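Local coordinates for protein probable thiosulfate sulfurtransferase (PDB 2EG4) that probably transfers sulfur from thiosulfate to an acceptor such as cyanide, as rhodanese-family enzymes do, and carries a bound zinc ion, at residues A20-L23 with P24-H28; G49-T52 with E53-Q56; K162-P165 with L166-L170; S197-A200 with F201-R205. One frame throughout, in Å; residues are numbered along the deposited sequence.

Contact 1: residues A20-L23 with P24-H28; sequences AGHL and PGARH. With SO4 (sulfate ion), chain F.
The imidazole of His22 lies obliquely to the carbonyl of Ala26, its ND1 3.9 Å from Ala26 O, and the ring of Tyr18 stacks on it. At its rim ND1 gives a nearly straight hydrogen bond of 3.2 Å to Leu23 O, which sits close to the ring plane. The two flat groups further along are met at their edges. Arg27 bends back so that its guanidinium holds Gly25 O in plane, NH1 to O being 2.8 Å. His28 turns the ND1 edge toward a sulfate ion, probably from the crystallisation liquor, with O4 2.6 Å from ND1; Arg15 holds the same ion.

The backbone that carries these groups forms a type II beta turn from Leu23 to Ala26, linking helix 15-20 to strand 27-28. It is closed by Ala26 N on Leu23 O at 2.9 Å. Proline suits the second position because its ring already fixes the required phi, and Gly25 takes the third with a positive phi (82°) that would jam a CB against the preceding carbonyl. Leu23 CB and Ala26 CB approach to 4.2 Å, and both side chains pack on Leu9 of strand 8-11.

His22 has chi1 at 47°, with CG between its backbone N and carbonyl carbon. This places ND1 on one face of the Leu23 carbonyl, and the turn brings Ala26 N to the other. His22 NE2 bonds weakly to Lys103 O, and His28 NE2 bonds Arg13 O. An acceptor at each nitrogen would favour a doubly protonated, charged imidazole, more clearly for His28 beside the crystal's sulfate than for His22.

Contact 2: residues G49-T52 with E53-Q56; sequences GGLT and ELFQ
Phe55 lies alongside Leu51, one helical turn earlier, and its ring covers the peptide oxygen of that residue. Phe55 CB is 3.4 Å from Leu51 O, and its CG comes still closer, at 3.0 Å. The oxygen stands over one face, offset toward the rim, and CD1 also rests against it. Phe55 CD2 is 3.6 Å from Leu51 O, and CE2 lies farther from it. Beyond, CE1 reaches the methyl CD2 of Leu51 at 3.9 Å, while CZ at the tip meets Leu51 CB. That CB sits over the same ring in a CH-pi contact, 4.2 Å from the Phe55 ring centroid and 23° off its normal. A chi2 near zero (-2°) lays the ring flat against the preceding turn.

The pair lies on helix 41-57 of the first rhodanese-like domain. Four i to i+4 backbone bonds join residues 49-52 to 53-56, among them Phe55 N to Leu51 O at 2.8 Å. Large apolar residues suit this side, since Leu51 also touches Phe81 and Phe55 touches Leu82, both on helix 73-84.

Thr52 and Gln56 run side by side on another side of the helix, with CG2 of Thr52 3.9 Å from NE2 of Gln56. Their polar ends are bonded to the loop at 110-115: Thr52 OG1 to Ala115 N, and Gln56 NE2 to Val113 O. Arg110 forms a salt bridge with Glu53 OE1 and a hydrogen bond with Gln56 OE1.

Contact 3: residues K162-P165 with L166-L170; sequences KNAP and LELFL
Where strand 162-163, at the edge of the parallel sheet in the second rhodanese-like domain, gives way to a helical turn, Ala164 and Pro165 pack against Leu168 and Phe169. The tight, buried side belongs to Phe169. Its ring turns an edge to Ala164, so that CE2 lies 3.3 Å from Ala164 O, with the oxygen in the ring plane. Ala164 CB stands 4.0 Å from the same CE2; a small side chain fits here because Leu179 touches it as well. With chi1 at -67°, CG beside its own backbone N, the phenyl ring swings back along the chain and packs against Leu175 and Leu179 of helix 175-179 and Ala200 and Leu204 of helix 195-206.

Pro165 starts the turn: Pro165 O accepts a hydrogen bond from Leu168 N at 3.0 Å, and bonds from Phe169 N to Leu166 O and Leu170 N to Glu167 O continue the same i to i+3 spacing.

The other side is less buried. Leu168 runs beside the proline ring, CD1 3.8 Å from Pro165 CD, as a partly exposed apolar pair. Glu167 is exposed, as befits a carboxylate. Its chain bends at chi2 (55°), which brings OE1 to 3.7 Å from Pro165 CB.

Contact 4: residues S197-A200 with F201-R205; sequences SAVA and FFVLR
Phe201, Phe202, Val203 and Leu204 each give their N-H to the carbonyl four residues back, in the regular alpha-helical pattern of backbone hydrogen bonds. Phe201 N to Ser197 O is among the shorter, at 2.8 Å. Val203 N lies 3.1 Å from Val199 O. The Phe201 bond is the most bent of the four, at 144°.

Carbon atoms crowd the same carbonyls. Ala198 O has Phe201 CB beside it, and CD2 of the Phe202 ring at 3.1 Å. Leu204 CG rests 3.2 Å from Ala200 O, and Val203 CG2 lies against Val199 O.

Aromatic contacts depend on two adjacent phenylalanines with different first torsions. Phe201 puts CG anti to its backbone N (169°), whereas Phe202 keeps CG beside the N (-74°). The rings consequently meet edge against face: CD2 of Phe201 stands 3.8 Å above the plane of the Phe202 ring, over its centre. One face of the Phe201 ring carries Arg205 CG, while Phe80 meets Phe201 edge-to-face.

Purely apolar touching is light, Val199 CG1 to Val203 CG2 at 4.4 Å; Val199 also touches Leu166 and Cys76. Helix 195-206 is the crossover of a beta-alpha-beta unit between strands 186-190 and 210-213. Small Ala198 touches both Cys76 of helix 73-84 and Asn213 of strand 210-213, Phe202 rests on Cys76 and Ala79 of helix 73-84 from the first domain, and Leu204 reaches Val189 and Ala211, packing the helix against both strands of its unit.

Overall arrangement
Contacts 1 and 2 belong to the first rhodanese-like domain, contacts 3 and 4 to the second. Contacts 1 and 3 occupy comparable places, at the edge strand of each four-stranded parallel sheet, but contact 1 is a buried turn rich in polar bonds and contact 3 is partly buried and mostly apolar. Contacts 2 and 4 are helical: the first is partly buried, with charged and amide groups on its other side, whereas the second is buried and hydrophobic near the middle of the chain. Both helices pack on helix 73-84. Only contacts 3 and 4 touch, through Phe169 on Ala200 and Leu204 and Leu166 on Val199; contacts 1 and 2 stay about 7 Å apart at their nearest atoms.

Contact 1: residues A20-L23 with P24-H28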
loop_
_atom_site.group_PDB
_atom_site.type_symbol
_atom_site.label_atom_id
_atom_site.label_comp_id
_atom_site.label_asym_id
_atom_site.label_seq_id
_atom_site.Cartn_x
_atom_site.Cartn_y
_atom_site.Cartn_z
ATOM N N ALA A 20 -21.865 4.460 -9.579
ATOM C CA ALA A 20 -23.185 4.030 -9.123
ATOM C C ALA A 20 -23.597 4.779 -7.849
ATOM O O ALA A 20 -24.784 4.824 -7.487
ATOM C CB ALA A 20 -23.177 2.519 -8.877
ATOM N N GLY A 21 -22.615 5.376 -7.181
ATOM C CA GLY A 21 -22.871 6.113 -5.966
ATOM C C GLY A 21 -21.649 6.122 -5.048
ATOM O O GLY A 21 -21.134 5.063 -4.679
ATOM N N HIS A 22 -21.197 7.318 -4.693
ATOM C CA HIS A 22 -20.048 7.494 -3.808
ATOM C C HIS A 22 -20.369 8.521 -2.724
ATOM O O HIS A 22 -21.408 9.205 -2.771
ATOM C CB HIS A 22 -18.816 7.940 -4.609
ATOM C CG HIS A 22 -19.081 9.064 -5.574
ATOM N ND1 HIS A 22 -19.048 10.391 -5.211
ATOM C CD2 HIS A 22 -19.356 9.047 -6.899
ATOM C CE1 HIS A 22 -19.283 11.146 -6.271
ATOM N NE2 HIS A 22 -19.475 10.353 -7.310
ATOM N N LEU A 23 -19.512 8.635 -1.718
ATOM C CA LEU A 23 -19.807 9.617 -0.684
ATOM C C LEU A 23 -19.713 11.025 -1.278
ATOM O O LEU A 23 -18.901 11.299 -2.159
ATOM C CB LEU A 23 -18.865 9.460 0.509
ATOM C CG LEU A 23 -19.339 8.440 1.563
ATOM C CD1 LEU A 23 -19.465 7.035 0.957
ATOM C CD2 LEU A 23 -18.344 8.414 2.720
ATOM N N PRO A 24 -20.571 11.939 -0.812
ATOM C CA PRO A 24 -20.513 13.303 -1.365
ATOM C C PRO A 24 -19.107 13.889 -1.304
ATOM O O PRO A 24 -18.470 13.883 -0.250
ATOM C CB PRO A 24 -21.495 14.076 -0.482
ATOM C CG PRO A 24 -22.538 13.022 -0.157
ATOM C CD PRO A 24 -21.690 11.775 0.133
ATOM N N GLY A 25 -18.635 14.391 -2.435
ATOM C CA GLY A 25 -17.321 15.009 -2.468
ATOM C C GLY A 25 -16.146 14.049 -2.587
ATOM O O GLY A 25 -15.005 14.482 -2.696
ATOM N N ALA A 26 -16.416 12.747 -2.572
ATOM C CA ALA A 26 -15.309 11.786 -2.663
ATOM C C ALA A 26 -14.682 11.725 -4.043
ATOM O O ALA A 26 -15.366 11.754 -5.061
ATOM C CB ALA A 26 -15.795 10.394 -2.248
ATOM N N ARG A 27 -13.350 11.670 -4.074
ATOM C CA ARG A 27 -12.640 11.550 -5.340
ATOM C C ARG A 27 -12.451 10.065 -5.613
ATOM O O ARG A 27 -12.395 9.279 -4.677
ATOM C CB ARG A 27 -11.236 12.171 -5.248
ATOM C CG ARG A 27 -11.161 13.683 -5.262
ATOM C CD ARG A 27 -11.673 14.290 -3.992
ATOM N NE ARG A 27 -11.113 15.628 -3.797
ATOM C CZ ARG A 27 -11.758 16.630 -3.214
ATOM N NH1 ARG A 27 -13.003 16.462 -2.785
ATOM N NH2 ARG A 27 -11.141 17.783 -3.011
ATOM N N HIS A 28 -12.335 9.696 -6.886
ATOM C CA HIS A 28 -12.080 8.311 -7.261
ATOM C C HIS A 28 -10.591 8.158 -7.467
ATOM O O HIS A 28 -9.988 8.940 -8.207
ATOM C CB HIS A 28 -12.734 7.950 -8.580
ATOM C CG HIS A 28 -12.435 6.549 -9.013
ATOM N ND1 HIS A 28 -11.628 6.251 -10.093
ATOM C CD2 HIS A 28 -12.770 5.361 -8.454
ATOM C CE1 HIS A 28 -11.484 4.939 -10.183
ATOM N NE2 HIS A 28 -12.166 4.377 -9.199
HETATM S S SO4 F . -10.180 7.349 -12.962
HETATM O O1 SO4 F . -11.030 6.188 -13.383
HETATM O O2 SO4 F . -8.802 6.863 -12.620
HETATM O O3 SO4 F . -10.097 8.338 -14.087
HETATM O O4 SO4 F . -10.788 8.007 -11.759
#

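Contact 2: residues G49-T52 with E53-Q56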
loop_
_atom_site.group_PDB
_atom_site.type_symbol
_atom_site.label_atom_id
_atom_site.label_comp_id
_atom_site.label_asym_id
_atom_site.label_seq_id
_atom_site.Cartn_x
_atom_site.Cartn_y
_atom_site.Cartn_z
ATOM N N GLY A 49 7.421 13.697 -6.863
ATOM C CA GLY A 49 6.860 14.692 -7.773
ATOM C C GLY A 49 5.526 14.241 -8.346
ATOM O O GLY A 49 4.592 15.041 -8.493
ATOM N N GLY A 50 5.442 12.957 -8.669
ATOM C CA GLY A 50 4.215 12.387 -9.215
ATOM C C GLY A 50 3.100 12.457 -8.179
ATOM O O GLY A 50 1.936 12.722 -8.516
ATOM N N LEU A 51 3.446 12.230 -6.914
ATOM C CA LEU A 51 2.442 12.319 -5.851
ATOM C C LEU A 51 2.008 13.777 -5.689
ATOM O O LEU A 51 0.836 14.056 -5.495
ATOM C CB LEU A 51 2.992 11.771 -4.538
ATOM C CG LEU A 51 3.172 10.244 -4.540
ATOM C CD1 LEU A 51 4.018 9.776 -3.357
ATOM C CD2 LEU A 51 1.794 9.580 -4.462
ATOM N N THR A 52 2.946 14.714 -5.780
ATOM C CA THR A 52 2.559 16.131 -5.669
ATOM C C THR A 52 1.522 16.482 -6.730
ATOM O O THR A 52 0.514 17.136 -6.445
ATOM C CB THR A 52 3.758 17.073 -5.888
ATOM O OG1 THR A 52 4.620 17.008 -4.757
ATOM C CG2 THR A 52 3.291 18.512 -6.033
ATOM N N GLU A 53 1.774 16.047 -7.959
ATOM C CA GLU A 53 0.879 16.348 -9.069
ATOM C C GLU A 53 -0.492 15.734 -8.828
ATOM O O GLU A 53 -1.521 16.361 -9.080
ATOM C CB GLU A 53 1.452 15.818 -10.378
ATOM C CG GLU A 53 0.506 15.918 -11.551
ATOM C CD GLU A 53 0.090 17.349 -11.875
ATOM O OE1 GLU A 53 0.754 18.300 -11.415
ATOM O OE2 GLU A 53 -0.908 17.517 -12.609
ATOM N N LEU A 54 -0.485 14.507 -8.331
ATOM C CA LEU A 54 -1.725 13.793 -8.041
ATOM C C LEU A 54 -2.501 14.476 -6.928
ATOM O O LEU A 54 -3.719 14.676 -7.035
ATOM C CB LEU A 54 -1.400 12.357 -7.639
ATOM C CG LEU A 54 -2.595 11.466 -7.273
ATOM C CD1 LEU A 54 -3.459 11.173 -8.490
ATOM C CD2 LEU A 54 -2.054 10.164 -6.704
ATOM N N PHE A 55 -1.804 14.820 -5.853
ATOM C CA PHE A 55 -2.432 15.485 -4.718
ATOM C C PHE A 55 -3.060 16.811 -5.144
ATOM O O PHE A 55 -4.180 17.133 -4.745
ATOM C CB PHE A 55 -1.408 15.757 -3.621
ATOM C CG PHE A 55 -0.808 14.514 -2.988
ATOM C CD1 PHE A 55 -1.209 13.239 -3.365
ATOM C CD2 PHE A 55 0.150 14.645 -1.986
ATOM C CE1 PHE A 55 -0.654 12.094 -2.747
ATOM C CE2 PHE A 55 0.702 13.527 -1.372
ATOM C CZ PHE A 55 0.302 12.249 -1.748
ATOM N N GLN A 56 -2.343 17.580 -5.958
ATOM C CA GLN A 56 -2.872 18.868 -6.407
ATOM C C GLN A 56 -4.057 18.717 -7.352
ATOM O O GLN A 56 -5.063 19.419 -7.219
ATOM C CB GLN A 56 -1.766 19.691 -7.080
ATOM C CG GLN A 56 -0.591 19.947 -6.162
ATOM C CD GLN A 56 0.366 20.989 -6.707
ATOM O OE1 GLN A 56 0.474 21.174 -7.920
ATOM N NE2 GLN A 56 1.079 21.659 -5.813
#

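Contact 3: residues K162-P165 with L166-L170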
loop_
_atom_site.group_PDB
_atom_site.type_symbol
_atom_site.label_atom_id
_atom_site.label_comp_id
_atom_site.label_asym_id
_atom_site.label_seq_id
_atom_site.Cartn_x
_atom_site.Cartn_y
_atom_site.Cartn_z
ATOM N N LYS A 162 10.779 -14.914 5.156
ATOM C CA LYS A 162 9.876 -15.884 5.771
ATOM C C LYS A 162 8.484 -15.655 5.215
ATOM O O LYS A 162 8.079 -14.516 5.001
ATOM C CB LYS A 162 9.871 -15.708 7.288
ATOM C CG LYS A 162 11.268 -15.747 7.912
ATOM C CD LYS A 162 11.999 -17.042 7.581
ATOM C CE LYS A 162 13.383 -17.072 8.232
ATOM N NZ LYS A 162 14.163 -18.286 7.844
ATOM N N ASN A 163 7.751 -16.740 4.990
ATOM C CA ASN A 163 6.408 -16.644 4.430
ATOM C C ASN A 163 5.359 -16.363 5.513
ATOM O O ASN A 163 5.277 -17.066 6.525
ATOM C CB ASN A 163 6.098 -17.949 3.686
ATOM C CG ASN A 163 4.821 -17.891 2.851
ATOM O OD1 ASN A 163 4.241 -18.938 2.525
ATOM N ND2 ASN A 163 4.389 -16.685 2.478
ATOM N N ALA A 164 4.586 -15.299 5.314
ATOM C CA ALA A 164 3.510 -14.927 6.227
ATOM C C ALA A 164 2.369 -14.492 5.300
ATOM O O ALA A 164 2.155 -13.297 5.069
ATOM C CB ALA A 164 3.936 -13.772 7.152
ATOM N N PRO A 165 1.643 -15.476 4.725
ATOM C CA PRO A 165 0.522 -15.239 3.806
ATOM C C PRO A 165 -0.437 -14.163 4.282
ATOM O O PRO A 165 -0.782 -14.106 5.455
ATOM C CB PRO A 165 -0.144 -16.606 3.706
ATOM C CG PRO A 165 1.040 -17.542 3.841
ATOM C CD PRO A 165 1.800 -16.917 4.996
ATOM N N LEU A 166 -0.853 -13.321 3.338
ATOM C CA LEU A 166 -1.764 -12.207 3.590
ATOM C C LEU A 166 -2.913 -12.549 4.534
ATOM O O LEU A 166 -3.236 -11.779 5.458
ATOM C CB LEU A 166 -2.338 -11.722 2.254
ATOM C CG LEU A 166 -3.435 -10.657 2.309
ATOM C CD1 LEU A 166 -2.845 -9.337 2.784
ATOM C CD2 LEU A 166 -4.063 -10.502 0.931
ATOM N N GLU A 167 -3.536 -13.697 4.276
ATOM C CA GLU A 167 -4.673 -14.185 5.057
ATOM C C GLU A 167 -4.480 -14.051 6.565
ATOM O O GLU A 167 -5.391 -13.627 7.282
ATOM C CB GLU A 167 -4.946 -15.646 4.697
ATOM C CG GLU A 167 -5.479 -15.870 3.280
ATOM C CD GLU A 167 -4.596 -15.286 2.181
ATOM O OE1 GLU A 167 -3.380 -15.581 2.150
ATOM O OE2 GLU A 167 -5.135 -14.533 1.334
ATOM N N LEU A 168 -3.294 -14.405 7.044
ATOM C CA LEU A 168 -2.987 -14.325 8.471
ATOM C C LEU A 168 -3.237 -12.938 9.063
ATOM O O LEU A 168 -3.657 -12.809 10.212
ATOM C CB LEU A 168 -1.516 -14.689 8.712
ATOM C CG LEU A 168 -1.026 -16.075 8.314
ATOM C CD1 LEU A 168 0.500 -16.148 8.456
ATOM C CD2 LEU A 168 -1.707 -17.118 9.204
ATOM N N PHE A 169 -2.967 -11.901 8.279
ATOM C CA PHE A 169 -3.129 -10.535 8.751
ATOM C C PHE A 169 -4.580 -10.114 8.930
ATOM O O PHE A 169 -4.856 -9.080 9.537
ATOM C CB PHE A 169 -2.398 -9.581 7.799
ATOM C CG PHE A 169 -0.909 -9.756 7.824
ATOM C CD1 PHE A 169 -0.132 -9.036 8.729
ATOM C CD2 PHE A 169 -0.291 -10.697 7.004
ATOM C CE1 PHE A 169 1.244 -9.256 8.822
ATOM C CE2 PHE A 169 1.076 -10.921 7.086
ATOM C CZ PHE A 169 1.844 -10.198 8.000
ATOM N N LEU A 170 -5.501 -10.922 8.416
ATOM C CA LEU A 170 -6.923 -10.611 8.522
ATOM C C LEU A 170 -7.505 -11.042 9.866
ATOM O O LEU A 170 -8.670 -10.781 10.166
ATOM C CB LEU A 170 -7.680 -11.266 7.370
ATOM C CG LEU A 170 -7.089 -10.936 5.996
ATOM C CD1 LEU A 170 -7.916 -11.611 4.927
ATOM C CD2 LEU A 170 -7.051 -9.419 5.769
#

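Contact 4: residues S197-A200 with F201-R205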
loop_
_atom_site.group_PDB
_atom_site.type_symbol
_atom_site.label_atom_id
_atom_site.label_comp_id
_atom_site.label_asym_id
_atom_site.label_seq_id
_atom_site.Cartn_x
_atom_site.Cartn_y
_atom_site.Cartn_z
ATOM N N SER A 197 1.279 -6.421 0.538
ATOM C CA SER A 197 2.167 -6.049 1.625
ATOM C C SER A 197 1.751 -4.725 2.216
ATOM O O SER A 197 2.033 -4.453 3.376
ATOM C CB SER A 197 3.642 -6.058 1.163
ATOM O OG SER A 197 3.818 -5.378 -0.070
ATOM N N ALA A 198 1.069 -3.888 1.428
ATOM C CA ALA A 198 0.573 -2.620 1.948
ATOM C C ALA A 198 -0.513 -2.952 2.986
ATOM O O ALA A 198 -0.692 -2.238 3.981
ATOM C CB ALA A 198 -0.032 -1.792 0.825
ATOM N N VAL A 199 -1.226 -4.045 2.755
ATOM C CA VAL A 199 -2.270 -4.461 3.690
ATOM C C VAL A 199 -1.598 -4.892 4.994
ATOM O O VAL A 199 -2.001 -4.485 6.078
ATOM C CB VAL A 199 -3.102 -5.653 3.138
ATOM C CG1 VAL A 199 -4.132 -6.093 4.212
ATOM C CG2 VAL A 199 -3.864 -5.248 1.887
ATOM N N ALA A 200 -0.560 -5.709 4.876
ATOM C CA ALA A 200 0.163 -6.185 6.065
ATOM C C ALA A 200 0.828 -5.017 6.777
ATOM O O ALA A 200 0.927 -4.995 8.016
ATOM C CB ALA A 200 1.182 -7.214 5.654
ATOM N N PHE A 201 1.267 -4.034 5.988
ATOM C CA PHE A 201 1.909 -2.833 6.502
ATOM C C PHE A 201 0.951 -2.136 7.463
ATOM O O PHE A 201 1.297 -1.893 8.616
ATOM C CB PHE A 201 2.287 -1.900 5.330
ATOM C CG PHE A 201 2.717 -0.509 5.744
ATOM C CD1 PHE A 201 4.043 -0.229 6.055
ATOM C CD2 PHE A 201 1.794 0.528 5.775
ATOM C CE1 PHE A 201 4.451 1.059 6.386
ATOM C CE2 PHE A 201 2.191 1.837 6.115
ATOM C CZ PHE A 201 3.527 2.098 6.419
ATOM N N PHE A 202 -0.259 -1.824 7.001
ATOM C CA PHE A 202 -1.230 -1.154 7.865
ATOM C C PHE A 202 -1.697 -1.968 9.067
ATOM O O PHE A 202 -1.900 -1.405 10.152
ATOM C CB PHE A 202 -2.435 -0.686 7.043
ATOM C CG PHE A 202 -2.135 0.501 6.202
ATOM C CD1 PHE A 202 -1.844 1.726 6.802
ATOM C CD2 PHE A 202 -2.088 0.397 4.815
ATOM C CE1 PHE A 202 -1.504 2.829 6.037
ATOM C CE2 PHE A 202 -1.749 1.491 4.038
ATOM C CZ PHE A 202 -1.454 2.715 4.647
ATOM N N VAL A 203 -1.859 -3.273 8.889
ATOM C CA VAL A 203 -2.286 -4.127 9.988
ATOM C C VAL A 203 -1.203 -4.147 11.055
ATOM O O VAL A 203 -1.476 -3.910 12.240
ATOM C CB VAL A 203 -2.524 -5.582 9.528
ATOM C CG1 VAL A 203 -2.763 -6.494 10.756
ATOM C CG2 VAL A 203 -3.723 -5.637 8.593
ATOM N N LEU A 204 0.031 -4.418 10.633
ATOM C CA LEU A 204 1.137 -4.483 11.578
ATOM C C LEU A 204 1.323 -3.159 12.311
ATOM O O LEU A 204 1.546 -3.145 13.524
ATOM C CB LEU A 204 2.435 -4.878 10.865
ATOM C CG LEU A 204 2.533 -6.339 10.423
ATOM C CD1 LEU A 204 3.811 -6.576 9.642
ATOM C CD2 LEU A 204 2.506 -7.247 11.656
ATOM N N ARG A 205 1.247 -2.050 11.582
ATOM C CA ARG A 205 1.412 -0.739 12.195
ATOM C C ARG A 205 0.350 -0.500 13.260
ATOM O O ARG A 205 0.637 0.081 14.318
ATOM C CB ARG A 205 1.367 0.366 11.125
ATOM C CG ARG A 205 2.650 0.427 10.300
ATOM C CD ARG A 205 3.366 1.753 10.447
ATOM N NE ARG A 205 4.764 1.665 10.025
ATOM C CZ ARG A 205 5.631 2.670 10.092
ATOM N NH1 ARG A 205 5.246 3.855 10.566
ATOM N NH2 ARG A 205 6.883 2.494 9.685
#